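Local coordinates for ABC-type branched-chain amino acid transport systems periplasmic component-like protein (Thermomonospora curvata, PDB 4N03), which probably serves as the extracytoplasmic substrate-binding component of an ABC transporter, with a fatty acid as its ligand, at residues G187-A192 with L197-L202; D224-S229 with A236-I241. One frame throughout, in Å; residues are numbered along the deposited sequence. Where two conformers were deposited one is given.

Contact 1 of 2, residues G187-A192 with L197-L202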
ATOM      1  N   GLY A 187       4.932   6.891  14.031  1.00  9.30           N
ATOM      2  CA  GLY A 187       3.571   7.359  14.317  1.00  9.13           C
ATOM      3  C   GLY A 187       3.068   6.907  15.671  1.00  9.08           C
ATOM      4  O   GLY A 187       2.528   7.696  16.448  1.00  9.29           O
ATOM      5  N   THR A 188       3.262   5.630  15.992  1.00  9.65           N
ATOM      6  CA  THR A 188       2.906   5.133  17.310  1.00  9.98           C
ATOM      7  C   THR A 188       3.528   5.996  18.415  1.00  9.65           C
ATOM      8  O   THR A 188       2.840   6.352  19.385  1.00 10.11           O
ATOM      9  CB  THR A 188       3.374   3.691  17.468  1.00  9.88           C
ATOM     10  OG1 THR A 188       2.769   2.907  16.441  1.00 10.32           O
ATOM     11  CG2 THR A 188       2.997   3.122  18.792  1.00 11.66           C
ATOM     12  N   LYS A 189       4.819   6.260  18.292  1.00  9.97           N
ATOM     13  CA  LYS A 189       5.544   6.982  19.337  0.60  9.62           C
ATOM     14  C   LYS A 189       5.100   8.414  19.421  1.00 10.22           C
ATOM     15  O   LYS A 189       5.045   8.982  20.541  1.00 10.89           O
ATOM     16  CB  LYS A 189       7.019   6.844  19.106  0.60 11.18           C
ATOM     17  CG  LYS A 189       7.462   5.403  19.326  0.60 11.76           C
ATOM     18  CD  LYS A 189       8.859   5.163  18.857  0.60 13.93           C
ATOM     19  CE  LYS A 189       9.821   5.875  19.763  0.60 13.50           C
ATOM     20  NZ  LYS A 189      11.129   5.338  19.412  0.60 13.70           N
ATOM     21  N   TYR A 190       4.751   9.031  18.293  1.00  9.77           N
ATOM     22  CA  TYR A 190       4.229  10.411  18.331  1.00 10.27           C
ATOM     23  C   TYR A 190       2.930  10.448  19.078  1.00  9.47           C
ATOM     24  O   TYR A 190       2.696  11.265  19.984  1.00 10.33           O
ATOM     25  CB  TYR A 190       4.086  10.952  16.923  1.00  9.79           C
ATOM     26  CG  TYR A 190       3.509  12.344  16.906  1.00 10.60           C
ATOM     27  CD1 TYR A 190       4.319  13.449  17.172  1.00 10.80           C
ATOM     28  CD2 TYR A 190       2.166  12.560  16.658  1.00 10.26           C
ATOM     29  CE1 TYR A 190       3.809  14.700  17.175  1.00 11.78           C
ATOM     30  CE2 TYR A 190       1.672  13.863  16.644  1.00 10.81           C
ATOM     31  CZ  TYR A 190       2.520  14.947  16.903  1.00 10.64           C
ATOM     32  OH  TYR A 190       2.044  16.231  16.876  1.00 12.00           O
ATOM     33  N   ALA A 191       2.018   9.560  18.678  1.00  9.22           N
ATOM     34  CA  ALA A 191       0.749   9.481  19.338  1.00  9.19           C
ATOM     35  C   ALA A 191       0.908   9.213  20.844  1.00  9.61           C
ATOM     36  O   ALA A 191       0.225   9.802  21.682  1.00 10.50           O
ATOM     37  CB  ALA A 191      -0.144   8.449  18.687  1.00  9.79           C
ATOM     38  N   ALA A 192       1.795   8.302  21.180  1.00  9.36           N
ATOM     39  CA  ALA A 192       2.006   7.942  22.592  1.00 10.85           C
ATOM     40  C   ALA A 192       2.543   9.136  23.407  1.00 10.70           C
ATOM     41  O   ALA A 192       2.093   9.369  24.496  1.00 11.80           O
ATOM     42  CB  ALA A 192       2.964   6.782  22.699  1.00 11.51           C
ATOM     43  N   LEU A 197       0.931   7.812  26.635  1.00 10.62           N
ATOM     44  CA  LEU A 197       1.038   6.354  26.558  1.00 10.54           C
ATOM     45  C   LEU A 197       2.491   5.943  26.560  1.00 11.15           C
ATOM     46  O   LEU A 197       3.352   6.719  26.158  1.00 13.49           O
ATOM     47  CB  LEU A 197       0.362   5.777  25.318  1.00 11.09           C
ATOM     48  CG  LEU A 197      -1.085   6.246  25.080  1.00 12.14           C
ATOM     49  CD1 LEU A 197      -1.511   5.934  23.675  1.00 11.35           C
ATOM     50  CD2 LEU A 197      -2.022   5.514  26.022  1.00 15.07           C
ATOM     51  N   GLU A 198       2.784   4.748  27.019  1.00 11.97           N
ATOM     52  CA  GLU A 198       4.109   4.158  26.915  1.00 12.37           C
ATOM     53  C   GLU A 198       4.156   3.234  25.686  1.00 10.89           C
ATOM     54  O   GLU A 198       3.103   2.746  25.210  1.00 11.55           O
ATOM     55  CB  GLU A 198       4.398   3.309  28.178  1.00 14.97           C
ATOM     56  CG  GLU A 198       4.418   4.069  29.511  1.00 19.24           C
ATOM     57  CD  GLU A 198       4.808   3.152  30.674  1.00 29.17           C
ATOM     58  OE1 GLU A 198       5.617   2.220  30.447  1.00 35.91           O
ATOM     59  OE2 GLU A 198       4.344   3.388  31.812  1.00 39.54           O
ATOM     60  N   VAL A 199       5.333   2.993  25.133  1.00 12.12           N
ATOM     61  CA  VAL A 199       5.506   2.097  23.988  1.00 11.16           C
ATOM     62  C   VAL A 199       6.587   1.070  24.275  1.00 11.34           C
ATOM     63  O   VAL A 199       7.672   1.438  24.738  1.00 14.49           O
ATOM     64  CB  VAL A 199       5.886   2.852  22.685  1.00 12.66           C
ATOM     65  CG1 VAL A 199       5.948   1.930  21.481  1.00 14.09           C
ATOM     66  CG2 VAL A 199       4.869   3.941  22.413  1.00 14.42           C
ATOM     67  N   PHE A 200       6.300  -0.184  24.012  1.00 10.23           N
ATOM     68  CA  PHE A 200       7.236  -1.274  24.064  1.00 10.39           C
ATOM     69  C   PHE A 200       7.456  -1.716  22.620  1.00 10.01           C
ATOM     70  O   PHE A 200       6.488  -2.053  21.889  1.00 11.76           O
ATOM     71  CB  PHE A 200       6.668  -2.431  24.903  1.00 11.32           C
ATOM     72  CG  PHE A 200       7.470  -3.688  24.857  1.00 12.44           C
ATOM     73  CD1 PHE A 200       8.772  -3.698  25.187  1.00 14.91           C
ATOM     74  CD2 PHE A 200       6.874  -4.868  24.459  1.00 14.88           C
ATOM     75  CE1 PHE A 200       9.525  -4.852  25.127  1.00 16.98           C
ATOM     76  CE2 PHE A 200       7.582  -6.038  24.435  1.00 17.49           C
ATOM     77  CZ  PHE A 200       8.923  -6.023  24.772  1.00 17.77           C
ATOM     78  N   GLU A 201       8.691  -1.702  22.174  1.00 11.05           N
ATOM     79  CA  GLU A 201       9.047  -1.908  20.774  1.00 10.61           C
ATOM     80  C   GLU A 201       9.660  -3.285  20.518  1.00 11.36           C
ATOM     81  O   GLU A 201      10.557  -3.703  21.261  1.00 13.59           O
ATOM     82  CB  GLU A 201      10.103  -0.848  20.390  1.00 12.42           C
ATOM     83  CG  GLU A 201       9.671   0.569  20.653  1.00 12.92           C
ATOM     84  CD  GLU A 201      10.651   1.645  20.195  1.00 12.16           C
ATOM     85  OE1 GLU A 201      11.546   1.332  19.396  1.00 13.94           O
ATOM     86  OE2 GLU A 201      10.443   2.774  20.696  1.00 15.67           O
ATOM     87  N   LEU A 202       9.206  -3.991  19.481  1.00 11.01           N
ATOM     88  CA  LEU A 202       9.668  -5.345  19.181  1.00 11.90           C
ATOM     89  C   LEU A 202      10.027  -5.420  17.728  1.00 10.71           C
ATOM     90  O   LEU A 202       9.141  -5.722  16.888  1.00 11.22           O
ATOM     91  CB  LEU A 202       8.582  -6.369  19.551  1.00 14.42           C
ATOM     92  CG  LEU A 202       8.381  -6.686  21.021  1.00 18.10           C
ATOM     93  CD1 LEU A 202       7.262  -7.652  21.255  1.00 17.31           C
ATOM     94  CD2 LEU A 202       9.613  -7.398  21.587  1.00 21.86           C
TER
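Lys-189 lies across from Val-199 and Glu-201, and its side chain, modelled in two conformers, is followed here in one. From CB, CG leaves beside the backbone N (chi1 -68°) and passes Val-199 CG2 at 4.3 Å. Beyond it the chain bends at its third torsion, and CD lies 3.4 Å from Glu-201 OE2, with CE alongside the same oxygen. NZ ends the run as a salt bridge, 2.9 Å from Glu-201 OE2, meeting that oxygen on its syn side and 23° out of the carboxylate plane. This is the second half of a right-handed beta-alpha-beta crossover of the Rossmann-like periplasmic binding protein fold: strand 170-176, helix 179-195, then edge strand 198-204, antiparallel to the helix that precedes it. Farther along the helix, Ala-192 CB presses on Val-199 CG2 at 3.4 Å, tighter than usual, while Thr-188 CG2 meets both methyls of the valine. An alanine in place of Glu-201 is likely to leave the Lys-189 ammonium, in this conformer, without its mate and freer to swing. Where the chain turns back, Leu-197 N donates a nearly straight bond (175°) to Ala-192 O, and Leu-197 CB packs against Ala-192 CB at 3.8 Å.

Contact 2 of 2, residues D224-S229 with A236-I241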
ATOM      1  N   ASP A 224      -1.345  -3.066  26.875  1.00 11.69           N
ATOM      2  CA  ASP A 224      -2.772  -2.864  26.775  1.00 11.82           C
ATOM      3  C   ASP A 224      -3.307  -2.961  25.362  1.00 10.90           C
ATOM      4  O   ASP A 224      -4.511  -3.133  25.193  1.00 12.22           O
ATOM      5  CB  ASP A 224      -3.102  -1.526  27.385  1.00 11.73           C
ATOM      6  CG  ASP A 224      -2.654  -1.463  28.828  1.00 13.46           C
ATOM      7  OD1 ASP A 224      -3.282  -2.170  29.659  1.00 15.79           O
ATOM      8  OD2 ASP A 224      -1.678  -0.735  29.155  1.00 13.52           O
ATOM      9  N   ALA A 225      -2.439  -2.831  24.381  1.00 11.25           N
ATOM     10  CA  ALA A 225      -2.826  -2.965  22.990  1.00 10.89           C
ATOM     11  C   ALA A 225      -1.614  -3.419  22.256  1.00 11.09           C
ATOM     12  O   ALA A 225      -0.479  -3.140  22.648  1.00 11.76           O
ATOM     13  CB  ALA A 225      -3.333  -1.631  22.417  1.00 11.81           C
ATOM     14  N   ILE A 226      -1.835  -4.167  21.170  1.00 10.71           N
ATOM     15  CA  ILE A 226      -0.775  -4.755  20.356  1.00 10.49           C
ATOM     16  C   ILE A 226      -0.866  -4.144  18.986  1.00 10.61           C
ATOM     17  O   ILE A 226      -1.921  -4.244  18.346  1.00 11.30           O
ATOM     18  CB  ILE A 226      -0.927  -6.286  20.262  1.00 11.09           C
ATOM     19  CG1 ILE A 226      -0.852  -6.929  21.661  1.00 12.03           C
ATOM     20  CG2 ILE A 226       0.113  -6.874  19.329  1.00 13.07           C
ATOM     21  CD1 ILE A 226      -1.296  -8.385  21.681  1.00 15.22           C
ATOM     22  N   LEU A 227       0.195  -3.577  18.470  1.00  9.86           N
ATOM     23  CA  LEU A 227       0.280  -3.002  17.138  1.00  9.30           C
ATOM     24  C   LEU A 227       1.224  -3.853  16.330  1.00  9.89           C
ATOM     25  O   LEU A 227       2.206  -4.385  16.856  1.00  9.98           O
ATOM     26  CB  LEU A 227       0.770  -1.551  17.182  1.00  9.42           C
ATOM     27  CG  LEU A 227      -0.287  -0.498  17.529  1.00 11.89           C
ATOM     28  CD1 LEU A 227      -1.109  -0.755  18.776  1.00 13.86           C
ATOM     29  CD2 LEU A 227       0.400   0.861  17.616  1.00 12.81           C
ATOM     30  N   LEU A 228       0.892  -4.018  15.043  1.00  9.32           N
ATOM     31  CA  LEU A 228       1.645  -4.917  14.173  1.00  9.30           C
ATOM     32  C   LEU A 228       1.878  -4.289  12.825  1.00  9.39           C
ATOM     33  O   LEU A 228       0.929  -4.007  12.096  1.00 10.45           O
ATOM     34  CB  LEU A 228       0.929  -6.244  13.997  1.00 10.03           C
ATOM     35  CG  LEU A 228       1.631  -7.285  13.124  1.00 11.20           C
ATOM     36  CD1 LEU A 228       2.979  -7.711  13.696  1.00 11.23           C
ATOM     37  CD2 LEU A 228       0.774  -8.511  12.890  1.00 12.11           C
ATOM     38  N   SER A 229       3.135  -4.163  12.435  1.00  8.92           N
ATOM     39  CA  SER A 229       3.513  -3.745  11.098  1.00  8.97           C
ATOM     40  C   SER A 229       4.365  -4.814  10.489  1.00  9.02           C
ATOM     41  O   SER A 229       5.567  -4.906  10.678  1.00 10.29           O
ATOM     42  CB  SER A 229       4.228  -2.396  11.132  1.00  9.86           C
ATOM     43  OG  SER A 229       3.445  -1.422  11.795  1.00  9.96           O
ATOM     44  N   ALA A 236      -1.299 -13.714  11.308  1.00 10.91           N
ATOM     45  CA  ALA A 236      -1.954 -14.963  11.679  1.00 11.41           C
ATOM     46  C   ALA A 236      -1.297 -15.548  12.910  1.00 11.44           C
ATOM     47  O   ALA A 236      -1.964 -16.053  13.807  1.00 12.14           O
ATOM     48  CB  ALA A 236      -1.959 -15.938  10.532  1.00 12.06           C
ATOM     49  N   SER A 237       0.041 -15.579  12.922  1.00 11.30           N
ATOM     50  CA  SER A 237       0.786 -16.189  14.014  1.00 11.75           C
ATOM     51  C   SER A 237       0.558 -15.399  15.312  1.00 11.33           C
ATOM     52  O   SER A 237       0.218 -15.930  16.352  1.00 12.67           O
ATOM     53  CB  SER A 237       2.263 -16.267  13.666  1.00 12.13           C
ATOM     54  OG  SER A 237       3.000 -16.828  14.722  1.00 12.63           O
ATOM     55  N   LEU A 238       0.763 -14.082  15.253  1.00 11.32           N
ATOM     56  CA  LEU A 238       0.632 -13.272  16.445  0.60 11.70           C
ATOM     57  C   LEU A 238      -0.777 -13.321  17.024  1.00 10.90           C
ATOM     58  O   LEU A 238      -0.972 -13.517  18.220  1.00 11.98           O
ATOM     59  CB  LEU A 238       1.052 -11.832  16.142  0.60 12.47           C
ATOM     60  CG  LEU A 238       1.005 -10.932  17.381  0.60 14.57           C
ATOM     61  CD1 LEU A 238       2.103  -9.895  17.351  0.60 15.12           C
ATOM     62  CD2 LEU A 238      -0.348 -10.266  17.445  0.60 16.60           C
ATOM     63  N   ALA A 239      -1.782 -13.146  16.156  1.00 11.14           N
ATOM     64  CA  ALA A 239      -3.152 -13.112  16.648  1.00 12.06           C
ATOM     65  C   ALA A 239      -3.524 -14.460  17.220  1.00 11.20           C
ATOM     66  O   ALA A 239      -4.090 -14.559  18.290  1.00 11.57           O
ATOM     67  CB  ALA A 239      -4.123 -12.697  15.528  1.00 12.41           C
ATOM     68  N   GLY A 240      -3.216 -15.531  16.483  1.00 11.46           N
ATOM     69  CA  GLY A 240      -3.570 -16.856  16.973  1.00 11.51           C
ATOM     70  C   GLY A 240      -2.900 -17.202  18.275  1.00 11.77           C
ATOM     71  O   GLY A 240      -3.546 -17.689  19.206  1.00 12.22           O
ATOM     72  N   ILE A 241      -1.594 -16.957  18.386  1.00 11.46           N
ATOM     73  CA  ILE A 241      -0.909 -17.279  19.614  1.00 12.01           C
ATOM     74  C   ILE A 241      -1.437 -16.415  20.775  1.00 10.38           C
ATOM     75  O   ILE A 241      -1.677 -16.893  21.874  1.00 11.67           O
ATOM     76  CB  ILE A 241       0.609 -17.201  19.440  1.00 12.30           C
ATOM     77  CG1 ILE A 241       1.101 -18.206  18.418  1.00 13.92           C
ATOM     78  CG2 ILE A 241       1.303 -17.414  20.766  1.00 14.20           C
ATOM     79  CD1 ILE A 241       2.512 -17.907  17.962  1.00 18.83           C
TER
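Ile-226 and Leu-238 make the closer of two apolar contacts that join strand 225-229 to the helix 236-241. From the strand, Ile-226 offers its CG2 branch, which stands anti to the backbone N, and that methyl sits 3.9 Å from Leu-238 CD2, with Leu-238 CD1 only slightly farther. One methyl thus meets both prongs of the leucine, and the two side chains run alongside each other with opposite headings. Two residues further along the same face of the strand, Leu-228 brings its CD1 to Leu-238 CD1, a looser approach of 4.3 Å. Leu-238 points toward the strand from its CA, and CG anti to the backbone N (chi1 -177°) brings both methyls up to the isoleucine; it is modelled in two conformers, and the distances belong to one of them. The pairing is the first half of a beta-alpha-beta unit, strand 225-229, helix 232-244 and strand 251-253, in the Rossmann-like sheet of the periplasmic binding protein fold. The leucine also touches Val-174 of the neighbouring strand and Val-215 of helix 212-220, and is buried. No hydrogen bond runs directly between the two segments. The polar groups look elsewhere: Ser-237 OG bonds to Met-211 N, and Ser-229 OG, at the end of the strand, is hydrogen-bonded to His-173 NE2 and to Ser-254 OG. The side chain of Leu-228 lies about 11 Å from the bound palmitic acid, beyond direct contact with it.

In the fold
From the N terminus, the chain passes through the four-stranded sheet before it reaches strand 170-176. Helix 179-195 follows, and contact 1 closes the short turn that leads from it into edge strand 198-204. Helix 212-220 then carries the chain back to strand 225-229, on the other side of 170-176, and contact 2 closes the loop from this strand into helix 232-244. The two loops stand in series, neither nested nor crossing, their centres 15 Å apart. Both tie helices to the same seven-stranded sheet, but from opposite faces. They touch through strand 225-229: Leu-227, turned away from helix 232-244, brings CD2 within 3.3 Å of Thr-188 OG1.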